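Local structure of copper-transporting atpase (Sulfolobus solfataricus, 2YJ4) at residues A[28-33]-A[199-204]; A[152-157]-A[175-180]; A[219-224]-A[234-239]. The protein probably couples ATP hydrolysis to moving copper or a related cation across the cell membrane, this chain being its soluble phosphorylation and nucleotide-binding domains. The protein carries 1 engineered substitution. All blocks are in the same frame, centred on the assembly; numbering follows the deposited sequence.

Overall arrangement
All three contacts lie in one mixed, mostly parallel sheet, the core of the haloacid dehalogenase-like phosphorylation domain. The strand order 236-238, 219-223, 201-205, 30-34, 154-158, 178-179 puts contact 1 in the middle, with contact 3 toward one edge and contact 2 at the other. The centre of contact 1 is about 10 Å from that of contact 2 and about 13 Å from that of contact 3. Contacts 2 and 3 are about 19 Å apart between centres and do not touch. Contact 1 closes a long loop of chain that includes contact 2 and the separate antiparallel sheet. Contact 3 follows. The central strands thus tie early and late parts of the sequence into one domain.

Contact 1. Residues A[28-33]-A[199-204]; sequences IDTIIF and NKVLMI
Residues Thr30 to Phe33 run beside Val201 to Ile204 as parallel strands, their short axes 4.7 Å apart and 21° from parallel. Leu202 N bonds to Thr30 O, Ile32 N to Leu202 O at 2.8 Å, and Ile204 N to Ile32 O. Before the strands pair, Lys200 O takes two donors. Asp29 N sits on a lone pair in the carbonyl plane, and Thr30 N is tilted 25° from that plane. The Asp29 carboxylate reaches back to Lys200 N, because its CG stands between the backbone N and the carbonyl carbon (chi1 50°). Lys200 N bonds only weakly to Asp29 OD1 (3.1 Å) and Asp29 OD2 (3.4 Å). Thr30 OG1 donates to Asp29 OD1 at 2.8 Å, on the anti side, and steadies the group.

On one face Ile31 CD1 lies alongside Leu202 CB at 3.8 Å. Next to them Ile204 CD1 meets Phe33 CE1 obliquely at 3.4 Å. On the other face Ile32 CD1 presses on Val201 CG1 at 3.5 Å, and Leu194 of helix 184-196 covers both. Ile204 O accepts from Asn34 ND2; Asn34 takes the place of the phosphorylated aspartate of the P-type DKTGT motif and is probably the engineered residue. The paired strands are therefore packed with apolar groups on both faces, and the polar side-chain grip across them is confined to the Asp29 end.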
loop_
_atom_site.group_PDB
_atom_site.type_symbol
_atom_site.label_atom_id
_atom_site.label_comp_id
_atom_site.label_asym_id
_atom_site.label_seq_id
_atom_site.Cartn_x
_atom_site.Cartn_y
_atom_site.Cartn_z
ATOM N N ILE A 28 -1.603 -9.865 22.947
ATOM C CA ILE A 28 -1.522 -8.638 22.154
ATOM C C ILE A 28 -2.592 -7.622 22.548
ATOM O O ILE A 28 -3.751 -7.971 22.766
ATOM C CB ILE A 28 -1.485 -8.867 20.587
ATOM C CG1 ILE A 28 -2.883 -9.115 20.024
ATOM C CG2 ILE A 28 -0.479 -9.957 20.178
ATOM C CD1 ILE A 28 -3.634 -7.837 19.723
ATOM N N ASP A 29 -2.183 -6.362 22.635
ATOM C CA ASP A 29 -3.086 -5.287 23.004
ATOM C C ASP A 29 -3.055 -4.171 21.963
ATOM O O ASP A 29 -3.837 -3.222 22.030
ATOM C CB ASP A 29 -2.688 -4.736 24.366
ATOM C CG ASP A 29 -1.213 -4.422 24.451
ATOM O OD1 ASP A 29 -0.668 -3.838 23.492
ATOM O OD2 ASP A 29 -0.592 -4.768 25.479
ATOM N N THR A 30 -2.144 -4.284 21.004
ATOM C CA THR A 30 -1.984 -3.252 19.988
ATOM C C THR A 30 -1.896 -3.878 18.605
ATOM O O THR A 30 -1.066 -4.757 18.365
ATOM C CB THR A 30 -0.732 -2.409 20.251
ATOM O OG1 THR A 30 -0.808 -1.842 21.564
ATOM C CG2 THR A 30 -0.604 -1.294 19.222
ATOM N N ILE A 31 -2.772 -3.439 17.707
ATOM C CA ILE A 31 -2.805 -3.946 16.336
ATOM C C ILE A 31 -2.394 -2.831 15.394
ATOM O O ILE A 31 -3.091 -1.814 15.296
ATOM C CB ILE A 31 -4.222 -4.421 15.921
ATOM C CG1 ILE A 31 -4.794 -5.383 16.952
ATOM C CG2 ILE A 31 -4.185 -5.128 14.557
ATOM C CD1 ILE A 31 -4.246 -6.791 16.821
ATOM N N ILE A 32 -1.269 -3.003 14.710
ATOM C CA ILE A 32 -0.821 -1.964 13.782
ATOM C C ILE A 32 -0.978 -2.376 12.328
ATOM O O ILE A 32 -0.489 -3.424 11.925
ATOM C CB ILE A 32 0.635 -1.590 13.997
ATOM C CG1 ILE A 32 0.857 -1.088 15.431
ATOM C CG2 ILE A 32 1.025 -0.515 13.002
ATOM C CD1 ILE A 32 2.349 -0.885 15.793
ATOM N N PHE A 33 -1.681 -1.567 11.548
ATOM C CA PHE A 33 -1.796 -1.845 10.129
ATOM C C PHE A 33 -0.873 -0.964 9.336
ATOM O O PHE A 33 -0.948 0.254 9.448
ATOM C CB PHE A 33 -3.207 -1.579 9.642
ATOM C CG PHE A 33 -4.210 -2.565 10.139
ATOM C CD1 PHE A 33 -4.445 -3.742 9.444
ATOM C CD2 PHE A 33 -4.922 -2.320 11.297
ATOM C CE1 PHE A 33 -5.379 -4.655 9.890
ATOM C CE2 PHE A 33 -5.861 -3.230 11.754
ATOM C CZ PHE A 33 -6.092 -4.399 11.047
ATOM N N ASN A 199 3.879 -2.672 25.394
ATOM C CA ASN A 199 2.771 -3.093 24.552
ATOM C C ASN A 199 3.128 -4.333 23.758
ATOM O O ASN A 199 4.267 -4.496 23.331
ATOM C CB ASN A 199 2.376 -1.979 23.596
ATOM C CG ASN A 199 1.693 -0.848 24.291
ATOM O OD1 ASN A 199 0.871 -1.066 25.187
ATOM N ND2 ASN A 199 2.028 0.377 23.900
ATOM N N LYS A 200 2.150 -5.207 23.571
ATOM C CA LYS A 200 2.325 -6.380 22.734
ATOM C C LYS A 200 1.698 -6.121 21.363
ATOM O O LYS A 200 0.495 -5.964 21.227
ATOM C CB LYS A 200 1.713 -7.609 23.404
ATOM C CG LYS A 200 2.474 -8.083 24.641
ATOM C CD LYS A 200 3.749 -8.825 24.270
ATOM C CE LYS A 200 4.580 -9.159 25.501
ATOM N NZ LYS A 200 5.850 -9.871 25.147
ATOM N N VAL A 201 2.533 -6.069 20.342
ATOM C CA VAL A 201 2.105 -5.565 19.058
ATOM C C VAL A 201 1.931 -6.662 18.018
ATOM O O VAL A 201 2.829 -7.494 17.800
ATOM C CB VAL A 201 3.105 -4.517 18.548
ATOM C CG1 VAL A 201 2.746 -4.081 17.116
ATOM C CG2 VAL A 201 3.150 -3.330 19.511
ATOM N N LEU A 202 0.758 -6.668 17.396
ATOM C CA LEU A 202 0.516 -7.509 16.228
ATOM C C LEU A 202 0.435 -6.578 15.034
ATOM O O LEU A 202 -0.279 -5.573 15.079
ATOM C CB LEU A 202 -0.778 -8.316 16.367
ATOM C CG LEU A 202 -1.031 -9.314 15.223
ATOM C CD1 LEU A 202 -1.838 -10.501 15.692
ATOM C CD2 LEU A 202 -1.695 -8.650 14.029
ATOM N N MET A 203 1.186 -6.886 13.983
ATOM C CA MET A 203 1.229 -6.008 12.818
ATOM C C MET A 203 0.939 -6.770 11.558
ATOM O O MET A 203 1.431 -7.879 11.352
ATOM C CB MET A 203 2.581 -5.292 12.669
ATOM C CG MET A 203 2.812 -4.649 11.273
ATOM S SD MET A 203 4.379 -3.735 11.200
ATOM C CE MET A 203 4.432 -3.250 12.919
ATOM N N ILE A 204 0.129 -6.157 10.713
ATOM C CA ILE A 204 -0.112 -6.698 9.399
ATOM C C ILE A 204 0.603 -5.810 8.382
ATOM O O ILE A 204 0.484 -4.587 8.426
ATOM C CB ILE A 204 -1.616 -6.816 9.098
ATOM C CG1 ILE A 204 -2.309 -7.610 10.202
ATOM C CG2 ILE A 204 -1.834 -7.512 7.770
ATOM C CD1 ILE A 204 -3.062 -6.769 11.201
#

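Contact 2. Residues A[152-157]-A[175-180]; sequences GLKIII and IQEYYS
This is a parallel pairing at the edge of the main sheet, between strand 154-158 and the short outermost strand 178-179. It combines two backbone bonds with a small isoleucine cluster. Ile157 pairs with Tyr178. Ile157 N donates to Glu177 O at 3.1 Å. Ile157 O then accepts from Tyr179 N at 2.9 Å. Glu177 O also receives a CA-H contact from Ile156.

Ahead of the bridge the backbones diverge, and Ile175 spans the distance with its side chain. Chi1 (-54°) sets its CG1 beside the backbone N, and the bend at chi2 (-59°) then brings Ile175 CD1 to Ile155 CG2 at 3.7 Å. Ile175 CG1 also meets Ile157 CD1 at 3.9 Å. Both isoleucines lie nearly perpendicular to it. Its two contacts bridge residues on the same face of the strand. An alanine here would lose CG1, CG2 and CD1, and would probably open a gap over Ile155 and Ile157, beside the start of the pairing.

Tyr178 sets its CB against Ile157 CB at 4.1 Å, but its ring turns away to lie on helix 163-173, touching Val166 and Ser170. On the other face Ile156 CG2 comes obliquely to the Tyr179 ring. Lys154 and Glu177 have opposite charges there, yet Lys154 NZ stays 5.9 Å from Glu177 OE1, so no salt bridge forms.

Ile157 also lies near Lys35 and Ser159, two residues that bind ATP. Strand 154-158, helix 163-173 and strand 178-179 form a beta-alpha-beta unit, the building block of the Rossmann-like core of haloacid dehalogenase-like domains.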
loop_
_atom_site.group_PDB
_atom_site.type_symbol
_atom_site.label_atom_id
_atom_site.label_comp_id
_atom_site.label_asym_id
_atom_site.label_seq_id
_atom_site.Cartn_x
_atom_site.Cartn_y
_atom_site.Cartn_z
ATOM N N GLY A 152 -9.611 -4.675 24.428
ATOM C CA GLY A 152 -9.473 -3.239 24.531
ATOM C C GLY A 152 -8.337 -2.919 23.599
ATOM O O GLY A 152 -7.312 -2.367 24.003
ATOM N N LEU A 153 -8.509 -3.303 22.340
ATOM C CA LEU A 153 -7.420 -3.205 21.381
ATOM C C LEU A 153 -7.241 -1.802 20.818
ATOM O O LEU A 153 -8.173 -1.193 20.296
ATOM C CB LEU A 153 -7.571 -4.244 20.272
ATOM C CG LEU A 153 -7.320 -5.677 20.744
ATOM C CD1 LEU A 153 -7.380 -6.654 19.601
ATOM C CD2 LEU A 153 -5.974 -5.760 21.409
ATOM N N LYS A 154 -6.024 -1.294 20.970
ATOM C CA LYS A 154 -5.599 -0.058 20.321
ATOM C C LYS A 154 -5.192 -0.364 18.882
ATOM O O LYS A 154 -4.486 -1.342 18.594
ATOM C CB LYS A 154 -4.429 0.579 21.078
ATOM C CG LYS A 154 -3.748 1.714 20.334
ATOM C CD LYS A 154 -2.514 2.185 21.092
ATOM C CE LYS A 154 -1.807 0.996 21.742
ATOM N NZ LYS A 154 -0.728 1.396 22.682
ATOM N N ILE A 155 -5.657 0.468 17.969
ATOM C CA ILE A 155 -5.391 0.230 16.568
ATOM C C ILE A 155 -4.610 1.399 16.039
ATOM O O ILE A 155 -5.013 2.537 16.229
ATOM C CB ILE A 155 -6.685 0.089 15.767
ATOM C CG1 ILE A 155 -7.470 -1.123 16.259
ATOM C CG2 ILE A 155 -6.366 -0.017 14.289
ATOM C CD1 ILE A 155 -8.666 -1.443 15.416
ATOM N N ILE A 156 -3.489 1.109 15.390
ATOM C CA ILE A 156 -2.653 2.137 14.807
ATOM C C ILE A 156 -2.465 1.849 13.323
ATOM O O ILE A 156 -2.295 0.691 12.920
ATOM C CB ILE A 156 -1.262 2.189 15.504
ATOM C CG1 ILE A 156 -1.425 2.402 17.018
ATOM C CG2 ILE A 156 -0.382 3.265 14.872
ATOM C CD1 ILE A 156 -0.123 2.346 17.803
ATOM N N ILE A 157 -2.498 2.894 12.506
ATOM C CA ILE A 157 -2.137 2.745 11.107
ATOM C C ILE A 157 -0.830 3.473 10.793
ATOM O O ILE A 157 -0.642 4.611 11.198
ATOM C CB ILE A 157 -3.219 3.254 10.182
ATOM C CG1 ILE A 157 -4.526 2.493 10.450
ATOM C CG2 ILE A 157 -2.765 3.101 8.725
ATOM C CD1 ILE A 157 -5.714 2.978 9.635
ATOM N N ILE A 175 -10.250 5.378 12.614
ATOM C CA ILE A 175 -9.094 5.173 13.467
ATOM C C ILE A 175 -8.511 6.534 13.821
ATOM O O ILE A 175 -8.200 7.330 12.938
ATOM C CB ILE A 175 -8.026 4.320 12.771
ATOM C CG1 ILE A 175 -8.636 2.998 12.281
ATOM C CG2 ILE A 175 -6.808 4.117 13.700
ATOM C CD1 ILE A 175 -9.251 2.139 13.386
ATOM N N GLN A 176 -8.385 6.812 15.113
ATOM C CA GLN A 176 -7.889 8.110 15.538
ATOM C C GLN A 176 -6.387 8.185 15.354
ATOM O O GLN A 176 -5.857 9.224 14.969
ATOM C CB GLN A 176 -8.248 8.371 17.002
ATOM N N GLU A 177 -5.706 7.073 15.624
ATOM C CA GLU A 177 -4.247 7.070 15.683
ATOM C C GLU A 177 -3.557 6.484 14.450
ATOM O O GLU A 177 -3.617 5.275 14.194
ATOM C CB GLU A 177 -3.773 6.354 16.940
ATOM C CG GLU A 177 -2.325 6.643 17.267
ATOM C CD GLU A 177 -2.018 6.476 18.739
ATOM O OE1 GLU A 177 -2.818 5.814 19.448
ATOM O OE2 GLU A 177 -0.977 7.016 19.179
ATOM N N TYR A 178 -2.892 7.357 13.700
ATOM C CA TYR A 178 -2.193 6.980 12.481
ATOM C C TYR A 178 -0.966 7.857 12.308
ATOM O O TYR A 178 -0.861 8.902 12.940
ATOM C CB TYR A 178 -3.102 7.162 11.272
ATOM C CG TYR A 178 -3.377 8.606 10.940
ATOM C CD1 TYR A 178 -2.514 9.323 10.123
ATOM C CD2 TYR A 178 -4.496 9.256 11.449
ATOM C CE1 TYR A 178 -2.751 10.641 9.816
ATOM C CE2 TYR A 178 -4.745 10.577 11.151
ATOM C CZ TYR A 178 -3.868 11.268 10.331
ATOM O OH TYR A 178 -4.101 12.593 10.023
ATOM N N TYR A 179 -0.053 7.428 11.440
ATOM C CA TYR A 179 1.191 8.133 11.168
ATOM C C TYR A 179 1.549 7.989 9.691
ATOM O O TYR A 179 1.582 6.876 9.169
ATOM C CB TYR A 179 2.314 7.551 12.020
ATOM C CG TYR A 179 2.134 7.756 13.504
ATOM C CD1 TYR A 179 1.826 9.007 14.022
ATOM C CD2 TYR A 179 2.263 6.697 14.391
ATOM C CE1 TYR A 179 1.659 9.196 15.390
ATOM C CE2 TYR A 179 2.101 6.876 15.753
ATOM C CZ TYR A 179 1.799 8.123 16.246
ATOM O OH TYR A 179 1.628 8.299 17.598
ATOM N N SER A 180 1.825 9.111 9.028
ATOM C CA SER A 180 2.094 9.133 7.589
ATOM C C SER A 180 3.516 9.565 7.268
ATOM O O SER A 180 4.219 10.073 8.134
ATOM C CB SER A 180 1.121 10.078 6.889
ATOM O OG SER A 180 1.261 11.401 7.374
#

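Contact 3. Residues A[219-224]-A[234-239]; sequences VSVAMG and ADIILV
Strands 219-223 and 236-238 are the two parallel strands of a beta-alpha-beta unit whose connection holds the short helix 228-231. Where the two strands begin to pair, Ser220 and Asp235 clasp each other. Ser220 N donates to Asp235 OD2 at 2.9 Å, on the anti side and 24° out of the carboxylate plane. In return Asp235 N bonds to Ser220 OG at 2.9 Å. With chi1 at 53°, the hydroxyl folds back over its own backbone to face Asp235 N. OG also gives a weak bond to Asp235 OD2. The other carboxylate oxygen, OD1, is held by Asn18.

Regular pairing follows: Ile236 N to Ser220 O, Ala222 N to Ile236 O, and Leu238 N to Ala222 O at 2.9 Å. The pair extends the Rossmann-like sheet beyond strand 201-205, and strand 15-16 covers its far edge in the antiparallel sense.

Small side chains let one face close tightly. Ala222 CB touches Ala234 CB at 3.5 Å and Ile237 CD1 at 3.9 Å. On the other face Val221 and Ile236 meet at a slant, CG1 to CG2 at 4.1 Å, and Leu246 of helix 243-250 packs against Val221. Leu238 is the centre of an inverse gamma turn, where the second strand ends.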
loop_
_atom_site.group_PDB
_atom_site.type_symbol
_atom_site.label_atom_id
_atom_site.label_comp_id
_atom_site.label_asym_id
_atom_site.label_seq_id
_atom_site.Cartn_x
_atom_site.Cartn_y
_atom_site.Cartn_z
ATOM N N VAL A 219 3.782 -10.332 17.112
ATOM C CA VAL A 219 3.313 -11.289 16.122
ATOM C C VAL A 219 3.098 -10.553 14.811
ATOM O O VAL A 219 2.577 -9.436 14.786
ATOM C CB VAL A 219 2.061 -12.076 16.577
ATOM C CG1 VAL A 219 1.414 -11.406 17.780
ATOM C CG2 VAL A 219 1.070 -12.254 15.431
ATOM N N SER A 220 3.537 -11.177 13.729
ATOM C CA SER A 220 3.537 -10.516 12.449
ATOM C C SER A 220 2.704 -11.284 11.427
ATOM O O SER A 220 2.825 -12.502 11.301
ATOM C CB SER A 220 4.975 -10.349 11.960
ATOM O OG SER A 220 5.654 -11.589 11.974
ATOM N N VAL A 221 1.869 -10.548 10.703
ATOM C CA VAL A 221 1.103 -11.099 9.612
ATOM C C VAL A 221 1.477 -10.429 8.290
ATOM O O VAL A 221 1.477 -9.210 8.181
ATOM C CB VAL A 221 -0.413 -10.930 9.857
ATOM C CG1 VAL A 221 -1.203 -11.714 8.821
ATOM C CG2 VAL A 221 -0.786 -11.385 11.273
ATOM N N ALA A 222 1.804 -11.235 7.289
ATOM C CA ALA A 222 2.002 -10.735 5.933
ATOM C C ALA A 222 0.756 -11.039 5.079
ATOM O O ALA A 222 0.066 -12.042 5.296
ATOM C CB ALA A 222 3.223 -11.363 5.326
ATOM N N MET A 223 0.461 -10.171 4.119
ATOM C CA MET A 223 -0.633 -10.417 3.194
ATOM C C MET A 223 -0.264 -11.492 2.175
ATOM O O MET A 223 0.916 -11.743 1.919
ATOM C CB MET A 223 -0.994 -9.135 2.458
ATOM C CG MET A 223 -1.504 -8.039 3.368
ATOM S SD MET A 223 -3.027 -8.491 4.197
ATOM C CE MET A 223 -4.110 -8.707 2.774
ATOM N N GLY A 224 -1.277 -12.129 1.594
ATOM C CA GLY A 224 -1.050 -13.083 0.527
ATOM C C GLY A 224 -0.354 -12.473 -0.676
ATOM O O GLY A 224 0.645 -13.001 -1.164
ATOM N N ALA A 234 7.372 -13.105 8.399
ATOM C CA ALA A 234 6.056 -13.101 9.042
ATOM C C ALA A 234 5.752 -14.392 9.788
ATOM O O ALA A 234 6.121 -15.473 9.334
ATOM C CB ALA A 234 4.978 -12.845 8.025
ATOM N N ASP A 235 5.071 -14.272 10.927
ATOM C CA ASP A 235 4.618 -15.435 11.678
ATOM C C ASP A 235 3.477 -16.116 10.933
ATOM O O ASP A 235 3.381 -17.335 10.918
ATOM C CB ASP A 235 4.130 -15.031 13.073
ATOM C CG ASP A 235 5.248 -14.544 13.964
ATOM O OD1 ASP A 235 6.282 -15.241 14.044
ATOM O OD2 ASP A 235 5.093 -13.457 14.573
ATOM N N ILE A 236 2.628 -15.301 10.313
ATOM C CA ILE A 236 1.418 -15.759 9.662
ATOM C C ILE A 236 1.287 -15.158 8.272
ATOM O O ILE A 236 1.577 -13.976 8.074
ATOM C CB ILE A 236 0.180 -15.332 10.469
ATOM C CG1 ILE A 236 0.217 -15.944 11.872
ATOM C CG2 ILE A 236 -1.092 -15.722 9.744
ATOM C CD1 ILE A 236 -0.865 -15.431 12.786
ATOM N N ILE A 237 0.845 -15.960 7.309
ATOM C CA ILE A 237 0.480 -15.427 6.011
ATOM C C ILE A 237 -1.022 -15.499 5.811
ATOM O O ILE A 237 -1.606 -16.585 5.840
ATOM C CB ILE A 237 1.115 -16.196 4.846
ATOM C CG1 ILE A 237 2.585 -16.496 5.107
ATOM C CG2 ILE A 237 0.984 -15.386 3.591
ATOM C CD1 ILE A 237 3.424 -15.258 5.214
ATOM N N LEU A 238 -1.645 -14.343 5.606
ATOM C CA LEU A 238 -3.024 -14.288 5.159
ATOM C C LEU A 238 -3.069 -14.572 3.670
ATOM O O LEU A 238 -3.221 -13.659 2.877
ATOM C CB LEU A 238 -3.624 -12.907 5.408
ATOM C CG LEU A 238 -4.731 -12.741 6.446
ATOM C CD1 LEU A 238 -5.518 -11.455 6.188
ATOM C CD2 LEU A 238 -5.657 -13.931 6.438
ATOM N N VAL A 239 -2.939 -15.837 3.281
ATOM C CA VAL A 239 -3.003 -16.191 1.868
ATOM C C VAL A 239 -4.357 -15.809 1.293
ATOM O O VAL A 239 -4.488 -15.589 0.092
ATOM C CB VAL A 239 -2.742 -17.690 1.631
ATOM C CG1 VAL A 239 -1.393 -18.073 2.208
ATOM C CG2 VAL A 239 -3.859 -18.534 2.237
#